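Local atomic coordinates of AxyAgu115A (Amphibacillus xylanus NBRC 15112, PDB entry 6NPS), a protein that probably removes glucuronic acid side groups from xylans such as arabinoglucuronoxylan, as a family GH115 alpha-glucuronidase. Residues L862-Q867 with L930-V935; P868-T873 with P904-D909; D890-L895 with T917-T922. The protein carries 3 engineered substitutions. All blocks are in the same frame, centred on the assembly; numbering follows the deposited sequence.

Contact 1: residues L862-Q867 with L930-V935; sequences LEFYLQ and LRIYAV
L862 meets L930, and F864 meets I932, two residues further along each strand. The strands 858-866 and 926-934 run in the same general direction, with the CA atoms of L862 and L930 10.1 Å apart and those of F864 and I932 10.6 Å apart. This separation is too wide for backbone pairing, and no hydrogen bond crosses; apolar side chains fill the interval. L862 and L930 reach toward each other tip to tip. Each sets CG opposite its own backbone N (chi1 172° in L862, 163° in L930), and their methyls meet as two pairs: CD1 of L862 lies 3.8 Å from CD2 of L930, and CD2 of L862 lies 4.0 Å from CD1 of L930. Alongside, L862 also packs against I882 and I944. F864 comes next on this inner face. The far end of the ring does the touching: CZ lies 3.6 Å from CD1 of I932, and CE1 of F864 is 3.8 Å from the same methyl, which sits obliquely to the ring. I932 arrives from the opposite direction with its CG1-CD1 arm extended (chi2 -175°), so that its terminal methyl is what meets the ring. I882 packs on F864, and L941 on I932. All four residues are buried. Strand 858-866 pairs with 915-923 and 940-948, whereas 926-934 pairs with 847-854 and 879-884; aliphatic and aromatic side chains that meet by their far ends between two such layers form the core of a beta-sandwich, consistent with the galactose-binding-like fold expected of the GH115 C-terminal domain.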
loop_
_atom_site.group_PDB
_atom_site.type_symbol
_atom_site.label_atom_id
_atom_site.label_comp_id
_atom_site.label_asym_id
_atom_site.label_seq_id
_atom_site.Cartn_x
_atom_site.Cartn_y
_atom_site.Cartn_z
ATOM N N LEU A 862 0.013 -29.174 -11.052
ATOM C CA LEU A 862 0.336 -29.965 -9.878
ATOM C C LEU A 862 1.440 -29.216 -9.147
ATOM O O LEU A 862 2.542 -29.061 -9.670
ATOM C CB LEU A 862 0.765 -31.377 -10.283
ATOM C CG LEU A 862 1.328 -32.311 -9.221
ATOM C CD1 LEU A 862 0.226 -32.800 -8.322
ATOM C CD2 LEU A 862 2.014 -33.508 -9.901
ATOM N N GLU A 863 1.128 -28.726 -7.959
ATOM C CA GLU A 863 2.030 -27.897 -7.192
ATOM C C GLU A 863 2.420 -28.628 -5.914
ATOM O O GLU A 863 1.554 -29.119 -5.183
ATOM C CB GLU A 863 1.366 -26.563 -6.873
ATOM C CG GLU A 863 2.201 -25.648 -5.979
ATOM C CD GLU A 863 1.559 -24.280 -5.783
ATOM O OE1 GLU A 863 0.307 -24.200 -5.714
ATOM O OE2 GLU A 863 2.310 -23.279 -5.721
ATOM N N PHE A 864 3.712 -28.718 -5.664
ATOM C CA PHE A 864 4.225 -29.304 -4.439
ATOM C C PHE A 864 4.619 -28.190 -3.488
ATOM O O PHE A 864 5.237 -27.199 -3.894
ATOM C CB PHE A 864 5.456 -30.169 -4.706
ATOM C CG PHE A 864 5.187 -31.407 -5.457
ATOM C CD1 PHE A 864 3.903 -31.914 -5.582
ATOM C CD2 PHE A 864 6.246 -32.114 -6.029
ATOM C CE1 PHE A 864 3.670 -33.080 -6.293
ATOM C CE2 PHE A 864 6.023 -33.293 -6.730
ATOM C CZ PHE A 864 4.734 -33.769 -6.868
ATOM N N TYR A 865 4.326 -28.387 -2.221
ATOM C CA TYR A 865 4.894 -27.580 -1.151
ATOM C C TYR A 865 5.967 -28.436 -0.477
ATOM O O TYR A 865 5.660 -29.504 0.053
ATOM C CB TYR A 865 3.816 -27.177 -0.144
ATOM C CG TYR A 865 2.867 -26.094 -0.646
ATOM C CD1 TYR A 865 2.021 -26.322 -1.731
ATOM C CD2 TYR A 865 2.810 -24.850 -0.015
ATOM C CE1 TYR A 865 1.122 -25.327 -2.181
ATOM C CE2 TYR A 865 1.941 -23.863 -0.448
ATOM C CZ TYR A 865 1.092 -24.110 -1.526
ATOM O OH TYR A 865 0.240 -23.121 -1.965
ATOM N N LEU A 866 7.215 -27.971 -0.506
ATOM C CA LEU A 866 8.356 -28.756 -0.033
ATOM C C LEU A 866 9.139 -28.008 1.032
ATOM O O LEU A 866 9.277 -26.782 0.980
ATOM C CB LEU A 866 9.330 -29.094 -1.173
ATOM C CG LEU A 866 8.744 -29.748 -2.407
ATOM C CD1 LEU A 866 9.747 -29.701 -3.540
ATOM C CD2 LEU A 866 8.351 -31.201 -2.074
ATOM N N GLN A 867 9.709 -28.756 1.963
ATOM C CA GLN A 867 10.714 -28.160 2.822
ATOM C C GLN A 867 11.843 -27.608 1.954
ATOM O O GLN A 867 12.227 -28.251 0.965
ATOM C CB GLN A 867 11.251 -29.188 3.819
ATOM C CG GLN A 867 11.586 -28.562 5.148
ATOM C CD GLN A 867 13.010 -28.047 5.211
ATOM O OE1 GLN A 867 13.286 -27.051 5.877
ATOM N NE2 GLN A 867 13.926 -28.737 4.530
ATOM N N LEU A 930 -2.143 -40.619 -8.758
ATOM C CA LEU A 930 -0.881 -39.887 -8.824
ATOM C C LEU A 930 0.137 -40.600 -7.943
ATOM O O LEU A 930 -0.089 -40.752 -6.739
ATOM C CB LEU A 930 -1.049 -38.424 -8.372
ATOM C CG LEU A 930 0.268 -37.703 -8.021
ATOM C CD1 LEU A 930 1.083 -37.364 -9.289
ATOM C CD2 LEU A 930 0.057 -36.429 -7.147
ATOM N N ARG A 931 1.244 -41.047 -8.532
ATOM C CA ARG A 931 2.340 -41.648 -7.776
ATOM C C ARG A 931 3.484 -40.666 -7.691
ATOM O O ARG A 931 3.889 -40.100 -8.713
ATOM C CB ARG A 931 2.823 -42.946 -8.423
ATOM C CG ARG A 931 1.810 -44.043 -8.386
ATOM C CD ARG A 931 2.305 -45.342 -9.021
ATOM N NE ARG A 931 1.285 -46.362 -8.825
ATOM C CZ ARG A 931 1.419 -47.641 -9.141
ATOM N NH1 ARG A 931 2.544 -48.075 -9.685
ATOM N NH2 ARG A 931 0.421 -48.484 -8.908
ATOM N N ILE A 932 4.022 -40.481 -6.488
ATOM C CA ILE A 932 5.237 -39.703 -6.290
ATOM C C ILE A 932 6.343 -40.652 -5.841
ATOM O O ILE A 932 6.205 -41.361 -4.829
ATOM C CB ILE A 932 5.023 -38.579 -5.274
ATOM C CG1 ILE A 932 3.800 -37.757 -5.711
ATOM C CG2 ILE A 932 6.286 -37.749 -5.118
ATOM C CD1 ILE A 932 3.575 -36.576 -4.855
ATOM N N TYR A 933 7.426 -40.690 -6.612
ATOM C CA TYR A 933 8.574 -41.541 -6.321
ATOM C C TYR A 933 9.698 -40.697 -5.743
ATOM O O TYR A 933 9.985 -39.592 -6.238
ATOM C CB TYR A 933 9.102 -42.241 -7.578
ATOM C CG TYR A 933 8.210 -43.239 -8.247
ATOM C CD1 TYR A 933 7.178 -42.837 -9.084
ATOM C CD2 TYR A 933 8.431 -44.607 -8.092
ATOM C CE1 TYR A 933 6.366 -43.780 -9.722
ATOM C CE2 TYR A 933 7.625 -45.551 -8.724
ATOM C CZ TYR A 933 6.604 -45.127 -9.540
ATOM O OH TYR A 933 5.810 -46.049 -10.181
ATOM N N ALA A 934 10.377 -41.230 -4.731
ATOM C CA ALA A 934 11.601 -40.588 -4.278
ATOM C C ALA A 934 12.733 -40.880 -5.246
ATOM O O ALA A 934 12.854 -42.001 -5.737
ATOM C CB ALA A 934 12.000 -41.065 -2.885
ATOM N N VAL A 935 13.586 -39.867 -5.504
ATOM C CA VAL A 935 14.764 -40.052 -6.348
ATOM C C VAL A 935 15.982 -39.462 -5.627
ATOM O O VAL A 935 16.769 -40.198 -5.019
ATOM C CB VAL A 935 14.540 -39.423 -7.744
ATOM C CG1 VAL A 935 15.800 -39.555 -8.660
ATOM C CG2 VAL A 935 13.292 -40.039 -8.413
#

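Contact 2: residues P868-T873 with P904-D909; sequences PSNPVT and PHWGID
The carboxamide oxygen OD1 of N870 comes to the edge of the W906 indole, near the ring plane, 3.6 Å from CD1 of W906. The amide and ring planes are turned 35° from each other, and the two side chains cross obliquely. OD1 of N870 is also 4.1 Å from NE1 of W906, but the indole N-H is used otherwise, in a hydrogen bond to D385 OD2, and the ring of H387 meets the indole at a steep angle of about 80°. The same carboxylate oxygen of D385 accepts from ND2 of N870, which also bonds to L390 O, while OD1 of N870 is hydrogen-bonded to Y899 OH. Both polar ends of the amide are thus engaged, which should fix its rotation, and N870 and W906 share one acceptor. W906 sets CG opposite its backbone N (chi1 167°), which carries the indole off the helix toward the loop 868-873. D385, H387 and L390 follow strand 379-383 of the parallel eight-stranded barrel, consistent with the TIM-barrel clan of the GH115 family, so this pair of side chains from the C-terminal domain is docked on a barrel loop. One turn further along the helix, D909 approaches P868 of the loop, with CA atoms 6.3 Å apart, the nearest backbone approach of the two segments. The proline ring lies against the helix: its CG is 4.0 Å from the carbonyl O of D909, and CB of P868 is 4.2 Å from CB of D909, an ordinary van der Waals meeting beside R915. Segment 904-909 is the first part of helix 904-912, with D909 N bonded to H905 O at 3.0 Å.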
loop_
_atom_site.group_PDB
_atom_site.type_symbol
_atom_site.label_atom_id
_atom_site.label_comp_id
_atom_site.label_asym_id
_atom_site.label_seq_id
_atom_site.Cartn_x
_atom_site.Cartn_y
_atom_site.Cartn_z
ATOM N N PRO A 868 12.394 -26.410 2.279
ATOM C CA PRO A 868 13.450 -25.815 1.409
ATOM C C PRO A 868 14.837 -26.402 1.664
ATOM O O PRO A 868 15.755 -25.773 2.196
ATOM C CB PRO A 868 13.380 -24.323 1.766
ATOM C CG PRO A 868 12.957 -24.291 3.186
ATOM C CD PRO A 868 11.967 -25.476 3.341
ATOM N N SER A 869 15.004 -27.649 1.272
ATOM C CA SER A 869 16.279 -28.342 1.345
ATOM C C SER A 869 17.191 -27.943 0.191
ATOM O O SER A 869 16.740 -27.552 -0.891
ATOM C CB SER A 869 16.044 -29.851 1.313
ATOM O OG SER A 869 15.723 -30.282 2.613
ATOM N N ASN A 870 18.493 -28.098 0.418
ATOM C CA ASN A 870 19.457 -27.820 -0.622
ATOM C C ASN A 870 19.972 -29.123 -1.218
ATOM O O ASN A 870 20.002 -30.144 -0.526
ATOM C CB ASN A 870 20.614 -27.009 -0.027
ATOM C CG ASN A 870 20.138 -25.709 0.555
ATOM O OD1 ASN A 870 19.525 -24.916 -0.160
ATOM N ND2 ASN A 870 20.388 -25.471 1.845
ATOM N N PRO A 871 20.375 -29.143 -2.495
ATOM C CA PRO A 871 20.918 -30.378 -3.071
ATOM C C PRO A 871 22.086 -30.905 -2.246
ATOM O O PRO A 871 22.920 -30.135 -1.746
ATOM C CB PRO A 871 21.393 -29.950 -4.471
ATOM C CG PRO A 871 20.719 -28.652 -4.760
ATOM C CD PRO A 871 20.449 -28.006 -3.436
ATOM N N VAL A 872 22.167 -32.242 -2.139
ATOM C CA VAL A 872 23.220 -32.875 -1.328
ATOM C C VAL A 872 24.517 -33.105 -2.085
ATOM O O VAL A 872 25.528 -33.487 -1.462
ATOM C CB VAL A 872 22.769 -34.236 -0.748
ATOM C CG1 VAL A 872 21.545 -34.046 0.077
ATOM C CG2 VAL A 872 22.520 -35.262 -1.889
ATOM N N THR A 873 24.538 -32.899 -3.401
ATOM C CA THR A 873 25.780 -33.046 -4.159
ATOM C C THR A 873 26.164 -31.719 -4.814
ATOM O O THR A 873 25.364 -30.785 -4.913
ATOM C CB THR A 873 25.698 -34.126 -5.250
ATOM O OG1 THR A 873 25.014 -33.594 -6.393
ATOM C CG2 THR A 873 25.024 -35.421 -4.758
ATOM N N PRO A 904 18.663 -15.613 -5.258
ATOM C CA PRO A 904 17.373 -14.944 -5.023
ATOM C C PRO A 904 16.263 -15.881 -4.590
ATOM O O PRO A 904 15.538 -15.555 -3.647
ATOM C CB PRO A 904 17.047 -14.308 -6.383
ATOM C CG PRO A 904 17.987 -14.989 -7.385
ATOM C CD PRO A 904 19.201 -15.335 -6.603
ATOM N N HIS A 905 16.109 -17.028 -5.261
ATOM C CA HIS A 905 15.033 -17.956 -4.899
ATOM C C HIS A 905 15.299 -18.614 -3.557
ATOM O O HIS A 905 14.364 -18.844 -2.768
ATOM C CB HIS A 905 14.877 -19.039 -5.971
ATOM C CG HIS A 905 14.394 -18.515 -7.284
ATOM N ND1 HIS A 905 13.092 -18.101 -7.483
ATOM C CD2 HIS A 905 15.035 -18.331 -8.464
ATOM C CE1 HIS A 905 12.954 -17.686 -8.730
ATOM N NE2 HIS A 905 14.116 -17.816 -9.347
ATOM N N TRP A 906 16.564 -19.013 -3.322
ATOM C CA TRP A 906 16.944 -19.573 -2.035
ATOM C C TRP A 906 16.535 -18.628 -0.915
ATOM O O TRP A 906 16.001 -19.061 0.110
ATOM C CB TRP A 906 18.477 -19.838 -1.997
ATOM C CG TRP A 906 18.978 -20.116 -0.538
ATOM C CD1 TRP A 906 18.979 -21.322 0.107
ATOM C CD2 TRP A 906 19.454 -19.147 0.419
ATOM N NE1 TRP A 906 19.445 -21.169 1.399
ATOM C CE2 TRP A 906 19.744 -19.843 1.611
ATOM C CE3 TRP A 906 19.670 -17.763 0.378
ATOM C CZ2 TRP A 906 20.218 -19.198 2.768
ATOM C CZ3 TRP A 906 20.200 -17.118 1.528
ATOM C CH2 TRP A 906 20.477 -17.845 2.696
ATOM N N GLY A 907 16.752 -17.322 -1.118
ATOM C CA GLY A 907 16.496 -16.361 -0.058
ATOM C C GLY A 907 15.015 -16.170 0.240
ATOM O O GLY A 907 14.626 -16.066 1.408
ATOM N N ILE A 908 14.173 -16.094 -0.804
ATOM C CA ILE A 908 12.715 -16.075 -0.598
ATOM C C ILE A 908 12.272 -17.320 0.162
ATOM O O ILE A 908 11.544 -17.250 1.164
ATOM C CB ILE A 908 11.977 -15.999 -1.944
ATOM C CG1 ILE A 908 12.207 -14.654 -2.641
ATOM C CG2 ILE A 908 10.444 -16.218 -1.744
ATOM C CD1 ILE A 908 11.966 -14.774 -4.128
ATOM N N ASP A 909 12.711 -18.494 -0.309
ATOM C CA ASP A 909 12.196 -19.746 0.254
ATOM C C ASP A 909 12.655 -19.944 1.686
ATOM O O ASP A 909 11.929 -20.525 2.493
ATOM C CB ASP A 909 12.657 -20.936 -0.609
ATOM C CG ASP A 909 12.112 -20.880 -2.047
ATOM O OD1 ASP A 909 11.228 -20.048 -2.335
ATOM O OD2 ASP A 909 12.576 -21.675 -2.899
#

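Contact 3: residues D890-L895 with T917-T922; sequences DVINVL and TKTKIT
V894 and T917 bring the two backbones to 5.9 Å between CA atoms, while I892 and T919 stand 8.2 Å apart, so the segments run in opposite senses and converge toward V894 without a direct hydrogen bond between them. T917 lies against the turn that follows strand 890-893: its CB is 3.7 Å from V894 O, and its CG2 is 4.1 Å from CB of V894. The hydroxyl of T917 is set opposite its backbone N (chi1 177°), which leaves CG2 to face the valine and lets OG1 reach a water. That water donates to N893 O at 2.9 Å and to L895 O at 3.1 Å, and accepts a weak bond of 3.4 Å from T917 OG1. With T917 replaced by an alanine, the water is likely to lose this weak donor, and a gap would probably open beside V894 where the threonine methyl now packs. N893 also ties the turn through its own side chain: OD1 accepts from L895 N in an Asx turn, a fairly straight bond (158°) in which the donor stands well above the carbonyl plane, 58° out of it. Further back along the strand, CG2 of I892 comes within 4.3 Å of OG1 of T919, a looser apolar-to-hydroxyl contact. Strand 890-893 pairs with 879-884, and 915-923 with 858-866, so the meeting joins the margins of the two layers of the sandwich. The chemistry is that of a surface-side contact between two edge strands: a threonine packed on the carbonyl and side chain of V894, an isoleucine methyl beside a second threonine hydroxyl, and one water linking two carbonyls to a hydroxyl in place of direct strand pairing.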
loop_
_atom_site.group_PDB
_atom_site.type_symbol
_atom_site.label_atom_id
_atom_site.label_comp_id
_atom_site.label_asym_id
_atom_site.label_seq_id
_atom_site.Cartn_x
_atom_site.Cartn_y
_atom_site.Cartn_z
ATOM N N ASP A 890 7.610 -39.371 -15.022
ATOM C CA ASP A 890 8.358 -38.180 -15.390
ATOM C C ASP A 890 9.237 -37.798 -14.213
ATOM O O ASP A 890 8.732 -37.545 -13.117
ATOM C CB ASP A 890 7.428 -37.031 -15.765
ATOM C CG ASP A 890 8.161 -35.899 -16.452
ATOM O OD1 ASP A 890 9.263 -36.145 -16.998
ATOM O OD2 ASP A 890 7.635 -34.763 -16.442
ATOM N N VAL A 891 10.546 -37.762 -14.432
ATOM C CA VAL A 891 11.477 -37.342 -13.396
ATOM C C VAL A 891 11.684 -35.834 -13.531
ATOM O O VAL A 891 12.156 -35.353 -14.565
ATOM C CB VAL A 891 12.793 -38.117 -13.504
ATOM C CG1 VAL A 891 13.777 -37.635 -12.445
ATOM C CG2 VAL A 891 12.509 -39.610 -13.381
ATOM N N ILE A 892 11.282 -35.083 -12.509
ATOM C CA ILE A 892 11.178 -33.631 -12.588
ATOM C C ILE A 892 12.157 -33.024 -11.601
ATOM O O ILE A 892 12.374 -33.565 -10.513
ATOM C CB ILE A 892 9.745 -33.103 -12.308
ATOM C CG1 ILE A 892 9.271 -33.502 -10.914
ATOM C CG2 ILE A 892 8.728 -33.564 -13.369
ATOM C CD1 ILE A 892 8.277 -32.527 -10.321
ATOM N N ASN A 893 12.755 -31.901 -11.994
ATOM C CA ASN A 893 13.602 -31.102 -11.122
ATOM C C ASN A 893 12.709 -30.225 -10.268
ATOM O O ASN A 893 11.937 -29.430 -10.808
ATOM C CB ASN A 893 14.562 -30.252 -11.963
ATOM C CG ASN A 893 15.560 -29.435 -11.121
ATOM O OD1 ASN A 893 15.581 -29.490 -9.887
ATOM N ND2 ASN A 893 16.426 -28.689 -11.815
ATOM N N VAL A 894 12.834 -30.331 -8.941
ATOM C CA VAL A 894 11.934 -29.594 -8.057
ATOM C C VAL A 894 12.537 -28.257 -7.635
ATOM O O VAL A 894 11.966 -27.553 -6.797
ATOM C CB VAL A 894 11.553 -30.414 -6.804
ATOM C CG1 VAL A 894 10.873 -31.723 -7.207
ATOM C CG2 VAL A 894 12.769 -30.671 -5.921
ATOM N N LEU A 895 13.671 -27.887 -8.212
ATOM C CA LEU A 895 14.347 -26.613 -7.928
ATOM C C LEU A 895 14.165 -25.594 -9.061
ATOM O O LEU A 895 13.977 -25.973 -10.216
ATOM C CB LEU A 895 15.852 -26.829 -7.724
ATOM C CG LEU A 895 16.220 -27.687 -6.515
ATOM C CD1 LEU A 895 17.718 -27.791 -6.410
ATOM C CD2 LEU A 895 15.656 -27.086 -5.274
ATOM N N THR A 917 6.921 -25.781 -6.132
ATOM C CA THR A 917 7.277 -26.088 -7.507
ATOM C C THR A 917 6.005 -26.548 -8.215
ATOM O O THR A 917 5.114 -27.135 -7.588
ATOM C CB THR A 917 8.397 -27.156 -7.552
ATOM O OG1 THR A 917 8.702 -27.523 -8.909
ATOM C CG2 THR A 917 7.963 -28.398 -6.792
ATOM N N LYS A 918 5.905 -26.252 -9.514
ATOM C CA LYS A 918 4.715 -26.545 -10.312
ATOM C C LYS A 918 5.093 -27.283 -11.587
ATOM O O LYS A 918 6.110 -26.975 -12.219
ATOM C CB LYS A 918 3.944 -25.272 -10.719
ATOM C CG LYS A 918 3.233 -24.600 -9.594
ATOM C CD LYS A 918 2.462 -23.379 -10.069
ATOM C CE LYS A 918 2.228 -22.404 -8.915
ATOM N NZ LYS A 918 1.596 -21.131 -9.359
ATOM N N THR A 919 4.246 -28.234 -11.974
ATOM C CA THR A 919 4.391 -29.011 -13.193
ATOM C C THR A 919 2.994 -29.233 -13.768
ATOM O O THR A 919 2.016 -29.273 -13.028
ATOM C CB THR A 919 5.117 -30.352 -12.905
ATOM O OG1 THR A 919 5.381 -31.043 -14.125
ATOM C CG2 THR A 919 4.279 -31.241 -12.014
ATOM N N LYS A 920 2.891 -29.339 -15.088
ATOM C CA LYS A 920 1.602 -29.615 -15.708
ATOM C C LYS A 920 1.421 -31.119 -15.906
ATOM O O LYS A 920 2.366 -31.829 -16.252
ATOM C CB LYS A 920 1.464 -28.879 -17.046
ATOM C CG LYS A 920 1.412 -27.357 -16.920
ATOM C CD LYS A 920 1.011 -26.721 -18.251
ATOM C CE LYS A 920 1.648 -25.344 -18.460
ATOM N NZ LYS A 920 1.190 -24.330 -17.462
ATOM N N ILE A 921 0.199 -31.606 -15.669
ATOM C CA ILE A 921 -0.137 -33.014 -15.860
ATOM C C ILE A 921 -1.454 -33.084 -16.623
ATOM O O ILE A 921 -2.240 -32.137 -16.640
ATOM C CB ILE A 921 -0.235 -33.776 -14.512
ATOM C CG1 ILE A 921 -1.345 -33.170 -13.633
ATOM C CG2 ILE A 921 1.138 -33.746 -13.760
ATOM C CD1 ILE A 921 -1.743 -33.992 -12.381
ATOM N N THR A 922 -1.689 -34.203 -17.294
ATOM C CA THR A 922 -2.970 -34.420 -17.957
ATOM C C THR A 922 -3.763 -35.439 -17.156
ATOM O O THR A 922 -3.255 -36.519 -16.844
ATOM C CB THR A 922 -2.780 -34.867 -19.409
ATOM O OG1 THR A 922 -1.826 -34.002 -20.053
ATOM C CG2 THR A 922 -4.127 -34.832 -20.191
HETATM O O HOH W 1 11.102 -26.671 -11.112
#

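How the contacts relate
All three contacts lie in the C-terminal domain of the chain, their segments following in the order 862-867, 868-873, 890-895, 904-909, 917-922, 930-935, so that contacts 2 and 3 alternate between the strands of contact 1. Contacts 1 and 3 have centres about 8 Å apart and share a sheet: strands 858-866 and 915-923 are neighbours in it, joined by probable backbone hydrogen bonds between L862 and T919 and between F864 and T917. Their other two strands, 890-893 and 926-934, both pair with 879-884. The centre of contact 2 is about 16 Å from that of contact 1 and 17 Å from that of contact 3, with P871 packing on L895. Strand 858-866 therefore runs from the sandwich core directly into the loop that packs against the barrel.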